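PDB 3CNL: putative uncharacterized protein from Thermotoga maritima, which is a circularly permuted GTPase that binds guanine nucleotides and is probably required for a late step in assembly of the 50S ribosomal subunit. Local coordinates for residues L94-L99 and N144-L149; R187-F192 and S203-D208. All blocks are in the same frame, centred on the assembly; numbering follows the deposited sequence.

Contact 1. Residues L94-L99 and N144-L149; sequences LSFDRL and NGVKIL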
ATOM      1  N   LEU A  94      -6.652  15.028   8.084  1.00 29.29           N
ATOM      2  CA  LEU A  94      -7.908  14.420   7.631  1.00 29.24           C
ATOM      3  C   LEU A  94      -9.066  15.416   7.686  1.00 30.09           C
ATOM      4  O   LEU A  94      -9.907  15.446   6.777  1.00 30.34           O
ATOM      5  CB  LEU A  94      -8.248  13.165   8.449  1.00 28.65           C
ATOM      6  CG  LEU A  94      -7.405  11.906   8.225  1.00 26.60           C
ATOM      7  CD1 LEU A  94      -7.559  10.933   9.414  1.00 24.62           C
ATOM      8  CD2 LEU A  94      -7.788  11.252   6.871  1.00 24.97           C
ATOM      9  N   SER A  95      -9.078  16.234   8.744  1.00 30.67           N
ATOM     10  CA  SER A  95     -10.125  17.237   9.012  1.00 31.73           C
ATOM     11  C   SER A  95     -11.530  16.786   8.618  1.00 31.42           C
ATOM     12  O   SER A  95     -12.134  17.319   7.689  1.00 31.50           O
ATOM     13  CB  SER A  95      -9.758  18.612   8.435  1.00 32.76           C
ATOM     14  OG  SER A  95      -8.905  19.306   9.355  1.00 36.20           O
ATOM     15  N   PHE A  96     -12.018  15.774   9.334  1.00 30.92           N
ATOM     16  CA  PHE A  96     -13.328  15.188   9.097  1.00 30.92           C
ATOM     17  C   PHE A  96     -14.449  16.151   9.450  1.00 31.44           C
ATOM     18  O   PHE A  96     -14.378  16.846  10.465  1.00 31.46           O
ATOM     19  CB  PHE A  96     -13.509  13.937   9.949  1.00 29.99           C
ATOM     20  CG  PHE A  96     -12.666  12.755   9.516  1.00 29.13           C
ATOM     21  CD1 PHE A  96     -12.751  12.256   8.213  1.00 29.14           C
ATOM     22  CD2 PHE A  96     -11.865  12.094  10.438  1.00 28.08           C
ATOM     23  CE1 PHE A  96     -11.994  11.148   7.816  1.00 28.32           C
ATOM     24  CE2 PHE A  96     -11.113  10.982  10.057  1.00 27.54           C
ATOM     25  CZ  PHE A  96     -11.181  10.511   8.744  1.00 28.53           C
ATOM     26  N   ASP A  97     -15.493  16.141   8.626  1.00 31.91           N
ATOM     27  CA  ASP A  97     -16.719  16.893   8.860  1.00 32.90           C
ATOM     28  C   ASP A  97     -17.405  16.356  10.094  1.00 33.11           C
ATOM     29  O   ASP A  97     -17.209  15.193  10.438  1.00 33.22           O
ATOM     30  CB  ASP A  97     -17.640  16.746   7.645  1.00 33.20           C
ATOM     31  CG  ASP A  97     -18.956  17.439   7.831  1.00 33.95           C
ATOM     32  OD1 ASP A  97     -18.966  18.680   7.798  1.00 35.33           O
ATOM     33  OD2 ASP A  97     -19.979  16.746   8.021  1.00 36.81           O
ATOM     34  N   ARG A  98     -18.214  17.192  10.754  1.00 33.32           N
ATOM     35  CA  ARG A  98     -18.942  16.804  11.980  1.00 33.44           C
ATOM     36  C   ARG A  98     -19.836  15.580  11.795  1.00 31.67           C
ATOM     37  O   ARG A  98     -20.000  14.772  12.711  1.00 31.91           O
ATOM     38  CB  ARG A  98     -19.781  17.980  12.548  1.00 33.15           C
ATOM     39  CG  ARG A  98     -20.824  18.542  11.583  1.00 34.33           C
ATOM     40  CD  ARG A  98     -21.851  19.495  12.234  1.00 34.93           C
ATOM     41  NE  ARG A  98     -22.838  19.927  11.237  1.00 39.22           N
ATOM     42  CZ  ARG A  98     -23.823  20.802  11.454  1.00 38.94           C
ATOM     43  NH1 ARG A  98     -24.660  21.114  10.467  1.00 42.53           N
ATOM     44  NH2 ARG A  98     -23.977  21.371  12.640  1.00 40.33           N
ATOM     45  N   LEU A  99     -20.406  15.434  10.616  1.00 30.47           N
ATOM     46  CA  LEU A  99     -21.310  14.316  10.362  1.00 29.90           C
ATOM     47  C   LEU A  99     -20.617  13.060   9.833  1.00 28.83           C
ATOM     48  O   LEU A  99     -21.298  12.101   9.479  1.00 27.46           O
ATOM     49  CB  LEU A  99     -22.399  14.738   9.354  1.00 30.20           C
ATOM     50  CG  LEU A  99     -23.312  15.870   9.777  1.00 31.84           C
ATOM     51  CD1 LEU A  99     -24.482  15.862   8.815  1.00 33.00           C
ATOM     52  CD2 LEU A  99     -23.766  15.675  11.257  1.00 33.03           C
ATOM     53  N   ASN A 144     -14.606  14.897  18.923  1.00 35.32           N
ATOM     54  CA  ASN A 144     -15.658  15.734  18.329  1.00 33.73           C
ATOM     55  C   ASN A 144     -16.902  15.001  17.800  1.00 32.63           C
ATOM     56  O   ASN A 144     -17.757  15.603  17.139  1.00 32.85           O
ATOM     57  CB  ASN A 144     -15.067  16.602  17.214  1.00 34.26           C
ATOM     58  CG  ASN A 144     -14.646  15.797  15.965  1.00 34.13           C
ATOM     59  OD1 ASN A 144     -14.266  16.393  14.956  1.00 36.27           O
ATOM     60  ND2 ASN A 144     -14.715  14.465  16.027  1.00 29.39           N
ATOM     61  N   GLY A 145     -16.999  13.704  18.058  1.00 31.45           N
ATOM     62  CA  GLY A 145     -18.157  12.927  17.613  1.00 30.25           C
ATOM     63  C   GLY A 145     -18.036  12.112  16.333  1.00 29.45           C
ATOM     64  O   GLY A 145     -18.846  11.193  16.114  1.00 28.42           O
ATOM     65  N   VAL A 146     -17.069  12.423  15.468  1.00 28.76           N
ATOM     66  CA  VAL A 146     -16.964  11.634  14.222  1.00 28.62           C
ATOM     67  C   VAL A 146     -16.764  10.129  14.459  1.00 28.19           C
ATOM     68  O   VAL A 146     -16.011   9.721  15.357  1.00 27.66           O
ATOM     69  CB  VAL A 146     -16.051  12.236  13.070  1.00 29.38           C
ATOM     70  CG1 VAL A 146     -15.475  13.589  13.384  1.00 30.01           C
ATOM     71  CG2 VAL A 146     -15.016  11.209  12.532  1.00 29.11           C
ATOM     72  N   LYS A 147     -17.493   9.318  13.696  1.00 27.51           N
ATOM     73  CA  LYS A 147     -17.483   7.873  13.884  1.00 27.95           C
ATOM     74  C   LYS A 147     -16.575   7.196  12.857  1.00 27.96           C
ATOM     75  O   LYS A 147     -16.669   7.489  11.664  1.00 27.03           O
ATOM     76  CB  LYS A 147     -18.904   7.326  13.740  1.00 28.19           C
ATOM     77  CG  LYS A 147     -19.749   7.464  14.991  1.00 28.47           C
ATOM     78  CD  LYS A 147     -21.125   6.901  14.763  1.00 28.70           C
ATOM     79  CE  LYS A 147     -21.972   7.031  16.007  1.00 29.83           C
ATOM     80  NZ  LYS A 147     -22.230   8.467  16.327  1.00 31.37           N
ATOM     81  N   ILE A 148     -15.697   6.305  13.325  1.00 28.37           N
ATOM     82  CA  ILE A 148     -14.858   5.496  12.418  1.00 28.85           C
ATOM     83  C   ILE A 148     -15.047   3.984  12.660  1.00 29.82           C
ATOM     84  O   ILE A 148     -14.939   3.536  13.801  1.00 30.14           O
ATOM     85  CB  ILE A 148     -13.359   5.949  12.476  1.00 28.66           C
ATOM     86  CG1 ILE A 148     -13.271   7.462  12.185  1.00 27.64           C
ATOM     87  CG2 ILE A 148     -12.500   5.167  11.441  1.00 27.69           C
ATOM     88  CD1 ILE A 148     -12.025   8.157  12.710  1.00 28.52           C
ATOM     89  N   LEU A 149     -15.387   3.223  11.610  1.00 30.88           N
ATOM     90  CA  LEU A 149     -15.465   1.749  11.693  1.00 32.03           C
ATOM     91  C   LEU A 149     -14.144   1.159  12.152  1.00 32.80           C
ATOM     92  O   LEU A 149     -13.097   1.502  11.607  1.00 32.88           O
ATOM     93  CB  LEU A 149     -15.857   1.130  10.349  1.00 32.06           C
ATOM     94  CG  LEU A 149     -17.312   1.287   9.905  1.00 32.84           C
ATOM     95  CD1 LEU A 149     -17.508   0.827   8.483  1.00 32.31           C
ATOM     96  CD2 LEU A 149     -18.250   0.520  10.841  1.00 34.06           C
TER
HETATM   97  O   HOH W   1     -19.482  14.838  15.237  1.00 27.42           O

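Contact 2. Residues R187-F192 and S203-D208; sequences RAFEIF and SEFFED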
ATOM      1  N   ARG A 187      10.176  -8.258 -13.765  1.00 19.68           N
ATOM      2  CA  ARG A 187       9.593  -6.907 -13.858  1.00 20.71           C
ATOM      3  C   ARG A 187       9.790  -6.128 -12.557  1.00 19.58           C
ATOM      4  O   ARG A 187      10.205  -4.976 -12.557  1.00 19.39           O
ATOM      5  CB  ARG A 187       8.081  -7.018 -14.089  1.00 21.33           C
ATOM      6  CG  ARG A 187       7.434  -6.035 -15.061  1.00 27.18           C
ATOM      7  CD  ARG A 187       7.355  -4.580 -14.692  1.00 32.65           C
ATOM      8  NE  ARG A 187       8.393  -3.825 -15.384  1.00 36.56           N
ATOM      9  CZ  ARG A 187       8.462  -2.502 -15.528  1.00 36.31           C
ATOM     10  NH1 ARG A 187       9.514  -1.986 -16.145  1.00 35.95           N
ATOM     11  NH2 ARG A 187       7.519  -1.687 -15.069  1.00 40.26           N
ATOM     12  N   ALA A 188       9.424  -6.753 -11.453  1.00 19.65           N
ATOM     13  CA  ALA A 188       9.590  -6.142 -10.126  1.00 20.57           C
ATOM     14  C   ALA A 188      11.044  -5.785  -9.862  1.00 20.83           C
ATOM     15  O   ALA A 188      11.332  -4.706  -9.353  1.00 21.74           O
ATOM     16  CB  ALA A 188       9.086  -7.089  -9.040  1.00 19.65           C
ATOM     17  N   PHE A 189      11.960  -6.697 -10.171  1.00 20.96           N
ATOM     18  CA  PHE A 189      13.391  -6.395 -10.003  1.00 21.44           C
ATOM     19  C   PHE A 189      13.809  -5.225 -10.915  1.00 21.77           C
ATOM     20  O   PHE A 189      14.495  -4.314 -10.474  1.00 21.18           O
ATOM     21  CB  PHE A 189      14.282  -7.640 -10.242  1.00 21.41           C
ATOM     22  CG  PHE A 189      15.744  -7.362 -10.063  1.00 21.74           C
ATOM     23  CD1 PHE A 189      16.256  -7.075  -8.799  1.00 23.25           C
ATOM     24  CD2 PHE A 189      16.603  -7.338 -11.153  1.00 21.99           C
ATOM     25  CE1 PHE A 189      17.622  -6.780  -8.628  1.00 24.78           C
ATOM     26  CE2 PHE A 189      17.960  -7.048 -10.992  1.00 23.10           C
ATOM     27  CZ  PHE A 189      18.465  -6.778  -9.733  1.00 22.33           C
ATOM     28  N   GLU A 190      13.358  -5.236 -12.167  1.00 22.33           N
ATOM     29  CA  GLU A 190      13.640  -4.136 -13.105  1.00 25.39           C
ATOM     30  C   GLU A 190      13.198  -2.773 -12.535  1.00 24.09           C
ATOM     31  O   GLU A 190      13.948  -1.792 -12.564  1.00 23.60           O
ATOM     32  CB  GLU A 190      12.950  -4.413 -14.449  1.00 24.33           C
ATOM     33  CG  GLU A 190      13.178  -3.365 -15.522  1.00 28.35           C
ATOM     34  CD  GLU A 190      12.568  -3.785 -16.850  1.00 27.96           C
ATOM     35  OE1 GLU A 190      13.341  -4.067 -17.788  1.00 37.24           O
ATOM     36  OE2 GLU A 190      11.325  -3.875 -16.952  1.00 33.54           O
ATOM     37  N   ILE A 191      11.985  -2.728 -12.005  1.00 23.71           N
ATOM     38  CA  ILE A 191      11.449  -1.510 -11.391  1.00 24.19           C
ATOM     39  C   ILE A 191      12.302  -1.097 -10.209  1.00 24.77           C
ATOM     40  O   ILE A 191      12.697   0.074 -10.103  1.00 25.01           O
ATOM     41  CB  ILE A 191       9.966  -1.674 -10.957  1.00 24.08           C
ATOM     42  CG1 ILE A 191       9.074  -1.921 -12.168  1.00 22.95           C
ATOM     43  CG2 ILE A 191       9.467  -0.423 -10.167  1.00 24.83           C
ATOM     44  CD1 ILE A 191       7.724  -2.518 -11.790  1.00 21.96           C
ATOM     45  N   PHE A 192      12.624  -2.066  -9.348  1.00 25.29           N
ATOM     46  CA  PHE A 192      13.510  -1.811  -8.232  1.00 26.01           C
ATOM     47  C   PHE A 192      14.873  -1.274  -8.707  1.00 27.30           C
ATOM     48  O   PHE A 192      15.333  -0.209  -8.262  1.00 27.20           O
ATOM     49  CB  PHE A 192      13.694  -3.075  -7.375  1.00 25.13           C
ATOM     50  CG  PHE A 192      14.665  -2.887  -6.261  1.00 25.71           C
ATOM     51  CD1 PHE A 192      14.288  -2.190  -5.119  1.00 24.38           C
ATOM     52  CD2 PHE A 192      15.984  -3.353  -6.371  1.00 25.85           C
ATOM     53  CE1 PHE A 192      15.191  -1.985  -4.091  1.00 25.50           C
ATOM     54  CE2 PHE A 192      16.899  -3.149  -5.342  1.00 25.30           C
ATOM     55  CZ  PHE A 192      16.504  -2.470  -4.205  1.00 24.60           C
ATOM     56  N   SER A 203      19.267 -12.813 -12.568  1.00 27.14           N
ATOM     57  CA  SER A 203      19.866 -14.073 -12.147  1.00 28.78           C
ATOM     58  C   SER A 203      21.075 -13.890 -11.240  1.00 29.16           C
ATOM     59  O   SER A 203      21.173 -14.553 -10.201  1.00 30.21           O
ATOM     60  CB  SER A 203      20.222 -14.928 -13.375  1.00 29.43           C
ATOM     61  OG  SER A 203      19.015 -15.416 -13.948  1.00 31.52           O
ATOM     62  N   GLU A 204      21.976 -12.979 -11.606  1.00 29.16           N
ATOM     63  CA  GLU A 204      23.155 -12.707 -10.793  1.00 30.76           C
ATOM     64  C   GLU A 204      22.812 -12.061  -9.457  1.00 28.98           C
ATOM     65  O   GLU A 204      23.428 -12.379  -8.432  1.00 28.52           O
ATOM     66  CB  GLU A 204      24.107 -11.777 -11.527  1.00 30.82           C
ATOM     67  CG  GLU A 204      24.882 -12.400 -12.698  1.00 33.71           C
ATOM     68  CD  GLU A 204      25.688 -11.364 -13.466  1.00 32.39           C
ATOM     69  OE1 GLU A 204      26.150 -10.381 -12.850  1.00 40.16           O
ATOM     70  OE2 GLU A 204      25.860 -11.524 -14.701  1.00 42.23           O
ATOM     71  N   PHE A 205      21.865 -11.117  -9.473  1.00 27.56           N
ATOM     72  CA  PHE A 205      21.482 -10.426  -8.250  1.00 27.09           C
ATOM     73  C   PHE A 205      20.953 -11.401  -7.196  1.00 27.10           C
ATOM     74  O   PHE A 205      21.358 -11.339  -6.029  1.00 28.60           O
ATOM     75  CB  PHE A 205      20.443  -9.322  -8.524  1.00 26.28           C
ATOM     76  CG  PHE A 205      20.056  -8.560  -7.293  1.00 25.51           C
ATOM     77  CD1 PHE A 205      20.774  -7.432  -6.910  1.00 25.08           C
ATOM     78  CD2 PHE A 205      19.004  -9.001  -6.479  1.00 24.42           C
ATOM     79  CE1 PHE A 205      20.420  -6.730  -5.738  1.00 27.17           C
ATOM     80  CE2 PHE A 205      18.662  -8.320  -5.319  1.00 23.62           C
ATOM     81  CZ  PHE A 205      19.373  -7.173  -4.950  1.00 25.07           C
ATOM     82  N   PHE A 206      20.071 -12.299  -7.604  1.00 26.46           N
ATOM     83  CA  PHE A 206      19.427 -13.228  -6.665  1.00 26.96           C
ATOM     84  C   PHE A 206      20.242 -14.439  -6.254  1.00 28.58           C
ATOM     85  O   PHE A 206      20.015 -15.003  -5.188  1.00 27.70           O
ATOM     86  CB  PHE A 206      18.035 -13.600  -7.158  1.00 26.24           C
ATOM     87  CG  PHE A 206      17.075 -12.454  -7.033  1.00 24.55           C
ATOM     88  CD1 PHE A 206      16.562 -12.114  -5.782  1.00 22.30           C
ATOM     89  CD2 PHE A 206      16.779 -11.653  -8.134  1.00 24.11           C
ATOM     90  CE1 PHE A 206      15.722 -11.022  -5.633  1.00 21.76           C
ATOM     91  CE2 PHE A 206      15.922 -10.550  -7.999  1.00 22.94           C
ATOM     92  CZ  PHE A 206      15.392 -10.245  -6.753  1.00 24.11           C
ATOM     93  N   GLU A 207      21.209 -14.828  -7.078  1.00 30.71           N
ATOM     94  CA  GLU A 207      22.185 -15.827  -6.632  1.00 32.95           C
ATOM     95  C   GLU A 207      23.059 -15.185  -5.549  1.00 33.60           C
ATOM     96  O   GLU A 207      23.262 -15.758  -4.478  1.00 34.41           O
ATOM     97  CB  GLU A 207      23.007 -16.353  -7.822  1.00 34.07           C
ATOM     98  CG  GLU A 207      23.514 -17.791  -7.658  1.00 38.33           C
ATOM     99  CD  GLU A 207      24.995 -17.848  -7.386  1.00 40.74           C
ATOM    100  OE1 GLU A 207      25.549 -18.964  -7.201  1.00 45.46           O
ATOM    101  OE2 GLU A 207      25.615 -16.761  -7.368  1.00 48.05           O
ATOM    102  N   ASP A 208      23.539 -13.976  -5.802  1.00 34.16           N
ATOM    103  CA  ASP A 208      24.325 -13.254  -4.804  1.00 35.26           C
ATOM    104  C   ASP A 208      23.579 -12.964  -3.479  1.00 34.92           C
ATOM    105  O   ASP A 208      24.154 -13.123  -2.400  1.00 35.03           O
ATOM    106  CB  ASP A 208      24.865 -11.962  -5.381  1.00 36.18           C
ATOM    107  CG  ASP A 208      25.544 -11.118  -4.342  1.00 38.37           C
ATOM    108  OD1 ASP A 208      26.552 -11.579  -3.781  1.00 43.12           O
ATOM    109  OD2 ASP A 208      25.068  -9.995  -4.075  1.00 43.10           O
TER

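Contact 1. Residues L94-L99 and N144-L149
One water molecule bridges the backbones of R98 and N144, donating to R98 O at 2.6 Å and to N144 O at 2.7 Å. It joins two loops of the circularly permuted G domain: 94-99, which links helix 87-94 to strand 101-106, and the turn between the antiparallel strands 139-141 and 147-154. An Asx turn shapes the first loop. L99 N donates to D97 OD2 at 2.9 Å, approaching from well above the carboxylate plane and closing the chain around R98, whose carbonyl meets the water.

Deeper in, the contact is apolar and is carried by F96. With CG beside the backbone N and anti to the carbonyl carbon (chi1 -71°), the ring reaches toward the opposite loop and crosses the side chains of V146 and I148 at about a right angle. V146 CG2 lies 3.9 Å from F96 CD2, along the CD2-CE2 side of the ring, where the I148 CD1 methyl comes to 4.0 Å from F96 CE2. L94 CB packs over one ring face near its rim, while T24, V26, V102 and the loop residue L142 supply further neighbours, so that F96 packs against side chains of strands 24-30 and 101-106. I148 belongs to the strand that runs on to G153 of the GTP site, but its side chain is still about 13 Å from the bound nucleotide analogue. At the turn, G145 adopts a positive phi (98°), at which a CB would jam against N144 O, the carbonyl that accepts from the bridging water.

Contact 2. Residues R187-F192 and S203-D208
F189 meets F205 and F206 in an aromatic cluster between two consecutive helices, 182-196 and 202-212. The ring of F189 leans over one face of F205, with F189 CE1 only 3.3 Å from F205 CG; the planes are inclined obliquely, at 42°. Against F206 the geometry is offset edge-to-face: the edge of F206 points at the face of F189, the planes at 67°, and F206 CE2 lies 3.6 Å from F189 CD1. Within its own helix F205 also places CD2 over the centre of the F206 ring. F189 reaches across because its CG is anti to the backbone N (chi1 -179°), spanning helices whose CA atoms are 9.2 Å apart at F189 and F205. Replacing F205 by alanine would remove the ring under F189 CE1 and CZ and is likely to open a gap there, with F189 held less firmly.

The charged pair lies apart from the rings: R187 NH1 forms a salt bridge with E190 OE2 at 2.7 Å, and R187 also pairs with D163 of helix 162-170. That helix packs on R187 and I191, whereas helix 224-236 closes the aromatic side, where F231 meets F192, F205 and F206 edge-to-face.

How the contacts relate
From the N terminus the chain passes through helix 13-19, then strands 24-30 and 48-54, the latter leading into the guanine-nucleotide site at N54 to D57, before reaching 94-99. Contact 1 closes a loop of 44 residues that holds strand 101-106, the GTP-binding residues N109 to T114 and helix 112-120, returning through strand 139-141 to 144-149. After strand 147-154 and helix 162-170, contact 2 closes a loop of ten residues, which includes the end of helix 182-196 and the start of 202-212. The loops follow in series, neither nesting nor crossing. Their centres are 44 Å apart, on opposite sides of the chain's centre: contact 1 ties one end of the G-domain sheet, contact 2 the C-terminal helices.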